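Local coordinates for protein yeast glycogen phosphorylase (Saccharomyces cerevisiae, PDB 1YGP) that belongs to the carbohydrate phosphorylase family of the GT-B clan and carries bound pyridoxal-5'-phosphate, at residues 97-102 against 180-185; 261-266 against 274-279. All coordinates share one frame; numbering follows the deposited sequence.

Contact 1: 97-102 against 180-185; sequences KRVYYL and EGIPAW
The ring of Y100 overlaps the root of W185, its CD1 atom lying 3.7 Å from W185 CB. These two side chains run side by side and point the same way, because Y100 and W185 form a parallel bridge that puts both on one face of the sheet; Y100 holds CG anti to its carbonyl carbon (chi1 -73°). Their approach is oblique, so the contact is one of flank against flank and not a ring stack. Both continue to polar partners: Y100 OH is hydrogen-bonded to R346, which also makes a cation-pi contact with W185, while W185 NE1 is bonded to Q88.

V99 and A184 pair on the other face of the sheet, CB to CB at 3.8 Å, and the CG2 branch of V99 reaches further back to meet I182 CG2 at 4.0 Å. Near the start of the pairing, the side chains of R98 and P183 cross at about a right angle, with R98 CG 4.2 Å from P183 CB.

Three backbone bonds fix this register. V99 N donates to P183 O at 2.9 Å, W185 N returns to V99 O at 3.1 Å, and Y101 N closes on W185 O at 2.9 Å. One residue, V99, thus gives its N-H to P183 and its carbonyl to W185, the alternation of a parallel pair. P183, centre of an inverse gamma turn, presents its carbonyl to V99 just before the strand begins; G181 ends the preceding helix in a Schellman motif.

Strand 361-366 bonds to the other edge of 98-102, through R98 and Y100, making this an interior strand. Two parallel neighbours joined through helices, with no strand between them in sequence, form a beta-alpha-beta crossover, the building unit of the Rossmann-like sheets of the GT-B fold.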
loop_
_atom_site.group_PDB
_atom_site.type_symbol
_atom_site.label_atom_id
_atom_site.label_comp_id
_atom_site.label_asym_id
_atom_site.label_seq_id
_atom_site.Cartn_x
_atom_site.Cartn_y
_atom_site.Cartn_z
ATOM N N LYS A 97 6.282 24.883 -25.969
ATOM C CA LYS A 97 7.455 24.672 -25.131
ATOM C C LYS A 97 6.895 24.362 -23.735
ATOM O O LYS A 97 5.897 24.969 -23.316
ATOM C CB LYS A 97 8.311 25.933 -25.077
ATOM C CG LYS A 97 9.606 25.739 -24.322
ATOM C CD LYS A 97 10.454 26.982 -24.306
ATOM C CE LYS A 97 11.801 26.529 -23.789
ATOM N NZ LYS A 97 12.726 27.633 -23.673
ATOM N N ARG A 98 7.501 23.425 -23.024
ATOM C CA ARG A 98 7.016 22.987 -21.738
ATOM C C ARG A 98 8.055 23.303 -20.689
ATOM O O ARG A 98 9.261 23.391 -20.952
ATOM C CB ARG A 98 6.767 21.484 -21.722
ATOM C CG ARG A 98 5.705 21.016 -22.688
ATOM C CD ARG A 98 5.264 19.597 -22.366
ATOM N NE ARG A 98 4.561 19.056 -23.518
ATOM C CZ ARG A 98 3.529 18.225 -23.437
ATOM N NH1 ARG A 98 3.026 17.806 -22.273
ATOM N NH2 ARG A 98 3.009 17.777 -24.575
ATOM N N VAL A 99 7.555 23.434 -19.471
ATOM C CA VAL A 99 8.359 23.778 -18.316
ATOM C C VAL A 99 8.412 22.535 -17.438
ATOM O O VAL A 99 7.369 21.914 -17.234
ATOM C CB VAL A 99 7.693 24.913 -17.556
ATOM C CG1 VAL A 99 8.555 25.297 -16.379
ATOM C CG2 VAL A 99 7.463 26.077 -18.478
ATOM N N TYR A 100 9.541 22.110 -16.902
ATOM C CA TYR A 100 9.585 20.979 -16.009
ATOM C C TYR A 100 10.216 21.623 -14.787
ATOM O O TYR A 100 11.218 22.354 -14.853
ATOM C CB TYR A 100 10.444 19.875 -16.614
ATOM C CG TYR A 100 9.726 19.189 -17.769
ATOM C CD1 TYR A 100 8.589 18.403 -17.549
ATOM C CD2 TYR A 100 10.215 19.328 -19.063
ATOM C CE1 TYR A 100 7.954 17.759 -18.617
ATOM C CE2 TYR A 100 9.592 18.690 -20.135
ATOM C CZ TYR A 100 8.462 17.905 -19.910
ATOM O OH TYR A 100 7.850 17.266 -20.983
ATOM N N TYR A 101 9.538 21.449 -13.668
ATOM C CA TYR A 101 9.914 22.087 -12.434
ATOM C C TYR A 101 10.441 20.955 -11.559
ATOM O O TYR A 101 9.652 20.129 -11.066
ATOM C CB TYR A 101 8.651 22.771 -11.852
ATOM C CG TYR A 101 8.998 23.742 -10.736
ATOM C CD1 TYR A 101 9.360 25.058 -11.051
ATOM C CD2 TYR A 101 9.052 23.295 -9.416
ATOM C CE1 TYR A 101 9.796 25.922 -10.046
ATOM C CE2 TYR A 101 9.487 24.151 -8.412
ATOM C CZ TYR A 101 9.863 25.453 -8.734
ATOM O OH TYR A 101 10.373 26.260 -7.741
ATOM N N LEU A 102 11.747 20.836 -11.356
ATOM C CA LEU A 102 12.246 19.767 -10.518
ATOM C C LEU A 102 12.418 20.272 -9.104
ATOM O O LEU A 102 13.086 21.282 -8.860
ATOM C CB LEU A 102 13.562 19.264 -11.093
ATOM C CG LEU A 102 13.494 18.121 -12.118
ATOM C CD1 LEU A 102 12.411 18.348 -13.165
ATOM C CD2 LEU A 102 14.835 18.028 -12.782
ATOM N N GLU A 180 -2.635 29.582 -14.851
ATOM C CA GLU A 180 -2.218 30.327 -16.020
ATOM C C GLU A 180 -2.157 29.530 -17.318
ATOM O O GLU A 180 -1.778 30.081 -18.355
ATOM C CB GLU A 180 -0.864 30.962 -15.698
ATOM C CG GLU A 180 -1.160 32.225 -14.918
ATOM C CD GLU A 180 0.004 33.118 -14.521
ATOM O OE1 GLU A 180 1.098 32.977 -15.066
ATOM O OE2 GLU A 180 -0.190 33.975 -13.661
ATOM N N GLY A 181 -2.530 28.250 -17.328
ATOM C CA GLY A 181 -2.439 27.427 -18.525
ATOM C C GLY A 181 -1.012 27.358 -19.067
ATOM O O GLY A 181 -0.816 27.325 -20.280
ATOM N N ILE A 182 0.011 27.396 -18.213
ATOM C CA ILE A 182 1.412 27.315 -18.629
ATOM C C ILE A 182 1.627 25.805 -18.752
ATOM O O ILE A 182 1.257 25.101 -17.811
ATOM C CB ILE A 182 2.364 27.926 -17.532
ATOM C CG1 ILE A 182 2.261 29.436 -17.480
ATOM C CG2 ILE A 182 3.791 27.514 -17.808
ATOM C CD1 ILE A 182 2.795 30.149 -18.720
ATOM N N PRO A 183 2.204 25.209 -19.799
ATOM C CA PRO A 183 2.406 23.767 -19.870
ATOM C C PRO A 183 3.544 23.288 -18.965
ATOM O O PRO A 183 4.684 23.092 -19.403
ATOM C CB PRO A 183 2.622 23.524 -21.361
ATOM C CG PRO A 183 1.933 24.707 -22.002
ATOM C CD PRO A 183 2.429 25.817 -21.099
ATOM N N ALA A 184 3.263 23.133 -17.672
ATOM C CA ALA A 184 4.273 22.664 -16.737
ATOM C C ALA A 184 3.905 21.397 -15.956
ATOM O O ALA A 184 2.737 21.118 -15.627
ATOM C CB ALA A 184 4.589 23.743 -15.731
ATOM N N TRP A 185 4.949 20.611 -15.716
ATOM C CA TRP A 185 4.900 19.392 -14.963
ATOM C C TRP A 185 5.925 19.533 -13.856
ATOM O O TRP A 185 7.003 20.120 -14.060
ATOM C CB TRP A 185 5.291 18.193 -15.802
ATOM C CG TRP A 185 4.141 17.487 -16.494
ATOM C CD1 TRP A 185 3.061 18.182 -16.951
ATOM C CD2 TRP A 185 4.052 16.139 -16.742
ATOM N NE1 TRP A 185 2.285 17.284 -17.492
ATOM C CE2 TRP A 185 2.827 16.060 -17.392
ATOM C CE3 TRP A 185 4.785 14.987 -16.529
ATOM C CZ2 TRP A 185 2.312 14.843 -17.841
ATOM C CZ3 TRP A 185 4.279 13.770 -16.971
ATOM C CH2 TRP A 185 3.053 13.694 -17.621
#

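Contact 2: 261-266 against 274-279; sequences AYDFPV and VNNLRL
This is the antiparallel pairing of a beta hairpin, strands 255-267 and 274-284, in the large mixed sheet, with Y262 facing L279 at one end and V266 facing N275 at the other. The short strand axes run 148° apart. F264 and L277 form the central hydrogen-bonded pair: F264 N reaches L277 O at 2.8 Å and L277 N reaches F264 O at 2.9 Å. The pairs Y262-L279 and V266-N275 are each closed by the same two reciprocal N-H...O bonds.

Between the Y262-L279 and F264-L277 pairs, D263 and R278 form a non-hydrogen-bonded pair whose side chains meet on one face. R278 grips the carboxylate side-on, NE to D263 OD1 at 2.9 Å and NH2 to OD2 at 3.0 Å, with the two flat groups nearly coplanar, 18° apart. A bend at chi3 (-81°) brings the guanidinium over to D263, and A261 CB lies over one face near its rim, 3.6 Å from R278 NE. D263 OD2 also bridges to R223 on strand 221-232; strand 255-267 sits between that strand and 274-284, so the hairpin continues into an antiparallel run at the end of the sheet. R278 NH1 bridges to D342; with charges so alternated, the buried pair is probably held ionised.

On the opposite face F264 and L277 touch CB to CB at 3.9 Å, and V266 CG2 rests 4.2 Å from L277 CB. Back on the face of D263, P265 CB meets V274 CG1 at 3.8 Å, beside helix 65-94.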
loop_
_atom_site.group_PDB
_atom_site.type_symbol
_atom_site.label_atom_id
_atom_site.label_comp_id
_atom_site.label_asym_id
_atom_site.label_seq_id
_atom_site.Cartn_x
_atom_site.Cartn_y
_atom_site.Cartn_z
ATOM N N ALA A 261 6.111 5.649 -11.784
ATOM C CA ALA A 261 5.458 6.939 -11.643
ATOM C C ALA A 261 4.087 6.871 -11.002
ATOM O O ALA A 261 3.369 5.861 -11.120
ATOM C CB ALA A 261 5.266 7.587 -12.988
ATOM N N TYR A 262 3.746 7.956 -10.297
ATOM C CA TYR A 262 2.442 8.188 -9.698
ATOM C C TYR A 262 2.076 9.613 -10.098
ATOM O O TYR A 262 2.852 10.564 -9.920
ATOM C CB TYR A 262 2.501 8.100 -8.186
ATOM C CG TYR A 262 2.574 6.684 -7.645
ATOM C CD1 TYR A 262 3.750 5.943 -7.805
ATOM C CD2 TYR A 262 1.478 6.116 -6.988
ATOM C CE1 TYR A 262 3.840 4.643 -7.316
ATOM C CE2 TYR A 262 1.563 4.804 -6.491
ATOM C CZ TYR A 262 2.748 4.081 -6.664
ATOM O OH TYR A 262 2.876 2.794 -6.189
ATOM N N ASP A 263 0.932 9.772 -10.744
ATOM C CA ASP A 263 0.440 11.047 -11.189
ATOM C C ASP A 263 -0.577 11.713 -10.279
ATOM O O ASP A 263 -1.608 11.157 -9.872
ATOM C CB ASP A 263 -0.137 10.843 -12.562
ATOM C CG ASP A 263 0.912 10.754 -13.658
ATOM O OD1 ASP A 263 2.019 11.240 -13.481
ATOM O OD2 ASP A 263 0.624 10.217 -14.722
ATOM N N PHE A 264 -0.296 12.957 -9.963
ATOM C CA PHE A 264 -1.166 13.735 -9.123
ATOM C C PHE A 264 -1.706 14.823 -10.049
ATOM O O PHE A 264 -0.894 15.579 -10.600
ATOM C CB PHE A 264 -0.317 14.287 -7.957
ATOM C CG PHE A 264 -1.135 15.180 -7.035
ATOM C CD1 PHE A 264 -1.256 16.553 -7.313
ATOM C CD2 PHE A 264 -1.816 14.614 -5.958
ATOM C CE1 PHE A 264 -2.069 17.350 -6.513
ATOM C CE2 PHE A 264 -2.627 15.424 -5.165
ATOM C CZ PHE A 264 -2.757 16.786 -5.440
ATOM N N PRO A 265 -3.007 14.933 -10.326
ATOM C CA PRO A 265 -3.582 16.003 -11.128
ATOM C C PRO A 265 -3.521 17.352 -10.403
ATOM O O PRO A 265 -3.658 17.378 -9.185
ATOM C CB PRO A 265 -4.978 15.460 -11.411
ATOM C CG PRO A 265 -5.336 14.696 -10.175
ATOM C CD PRO A 265 -4.027 14.007 -9.850
ATOM N N VAL A 266 -3.341 18.499 -11.055
ATOM C CA VAL A 266 -3.228 19.800 -10.387
ATOM C C VAL A 266 -4.189 20.800 -11.045
ATOM O O VAL A 266 -3.953 21.231 -12.181
ATOM C CB VAL A 266 -1.753 20.353 -10.470
ATOM C CG1 VAL A 266 -1.719 21.715 -9.812
ATOM C CG2 VAL A 266 -0.746 19.455 -9.751
ATOM N N VAL A 274 -5.734 21.117 -16.379
ATOM C CA VAL A 274 -5.263 20.403 -15.215
ATOM C C VAL A 274 -3.903 19.885 -15.616
ATOM O O VAL A 274 -3.728 19.153 -16.595
ATOM C CB VAL A 274 -6.182 19.225 -14.831
ATOM C CG1 VAL A 274 -5.635 18.484 -13.631
ATOM C CG2 VAL A 274 -7.543 19.753 -14.471
ATOM N N ASN A 275 -2.930 20.352 -14.852
ATOM C CA ASN A 275 -1.564 19.982 -15.071
ATOM C C ASN A 275 -1.127 18.858 -14.168
ATOM O O ASN A 275 -1.919 18.389 -13.358
ATOM C CB ASN A 275 -0.707 21.211 -14.891
ATOM C CG ASN A 275 -0.589 21.948 -16.215
ATOM O OD1 ASN A 275 -0.352 23.146 -16.244
ATOM N ND2 ASN A 275 -0.719 21.331 -17.382
ATOM N N ASN A 276 0.105 18.382 -14.218
ATOM C CA ASN A 276 0.450 17.166 -13.527
ATOM C C ASN A 276 1.721 17.227 -12.702
ATOM O O ASN A 276 2.669 17.972 -13.012
ATOM C CB ASN A 276 0.541 16.099 -14.586
ATOM C CG ASN A 276 0.871 14.727 -14.038
ATOM O OD1 ASN A 276 1.924 14.169 -14.317
ATOM N ND2 ASN A 276 0.018 14.135 -13.224
ATOM N N LEU A 277 1.688 16.466 -11.608
ATOM C CA LEU A 277 2.825 16.319 -10.732
ATOM C C LEU A 277 3.125 14.844 -10.895
ATOM O O LEU A 277 2.182 14.043 -10.815
ATOM C CB LEU A 277 2.398 16.671 -9.329
ATOM C CG LEU A 277 3.376 16.683 -8.156
ATOM C CD1 LEU A 277 4.586 17.540 -8.482
ATOM C CD2 LEU A 277 2.669 17.248 -6.927
ATOM N N ARG A 278 4.362 14.473 -11.223
ATOM C CA ARG A 278 4.704 13.082 -11.379
ATOM C C ARG A 278 5.760 12.784 -10.336
ATOM O O ARG A 278 6.829 13.409 -10.290
ATOM C CB ARG A 278 5.234 12.817 -12.783
ATOM C CG ARG A 278 5.646 11.353 -12.906
ATOM C CD ARG A 278 5.787 10.905 -14.335
ATOM N NE ARG A 278 4.474 10.602 -14.874
ATOM C CZ ARG A 278 4.281 9.934 -16.011
ATOM N NH1 ARG A 278 5.306 9.511 -16.747
ATOM N NH2 ARG A 278 3.039 9.635 -16.384
ATOM N N LEU A 279 5.440 11.836 -9.470
ATOM C CA LEU A 279 6.307 11.502 -8.362
ATOM C C LEU A 279 6.798 10.079 -8.623
ATOM O O LEU A 279 6.090 9.310 -9.277
ATOM C CB LEU A 279 5.489 11.613 -7.080
ATOM C CG LEU A 279 4.640 12.865 -6.908
ATOM C CD1 LEU A 279 3.379 12.480 -6.182
ATOM C CD2 LEU A 279 5.406 13.946 -6.187
#

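In the fold
The contacts come in series along the chain, contact 1 closing before contact 2 opens, and their centres lie 12 Å apart on the same side of the chain's centre. Both belong to one mixed sheet, in the order 255-267, 274-284, 184-189, 98-102, with one further pairing, 274-284 with 184-189, between them. Strand 184-189 joins them: it pairs with 98-102 on one edge and, through G186 and G188, bonds N276 and R278 on the other. W185 bridges the two directly, its CZ3 3.8 Å from R278 NE. The parallel run of the Rossmann-like core continues through 274-284; the sheet turns antiparallel at contact 2 itself, where 255-267 and then 221-232 extend it.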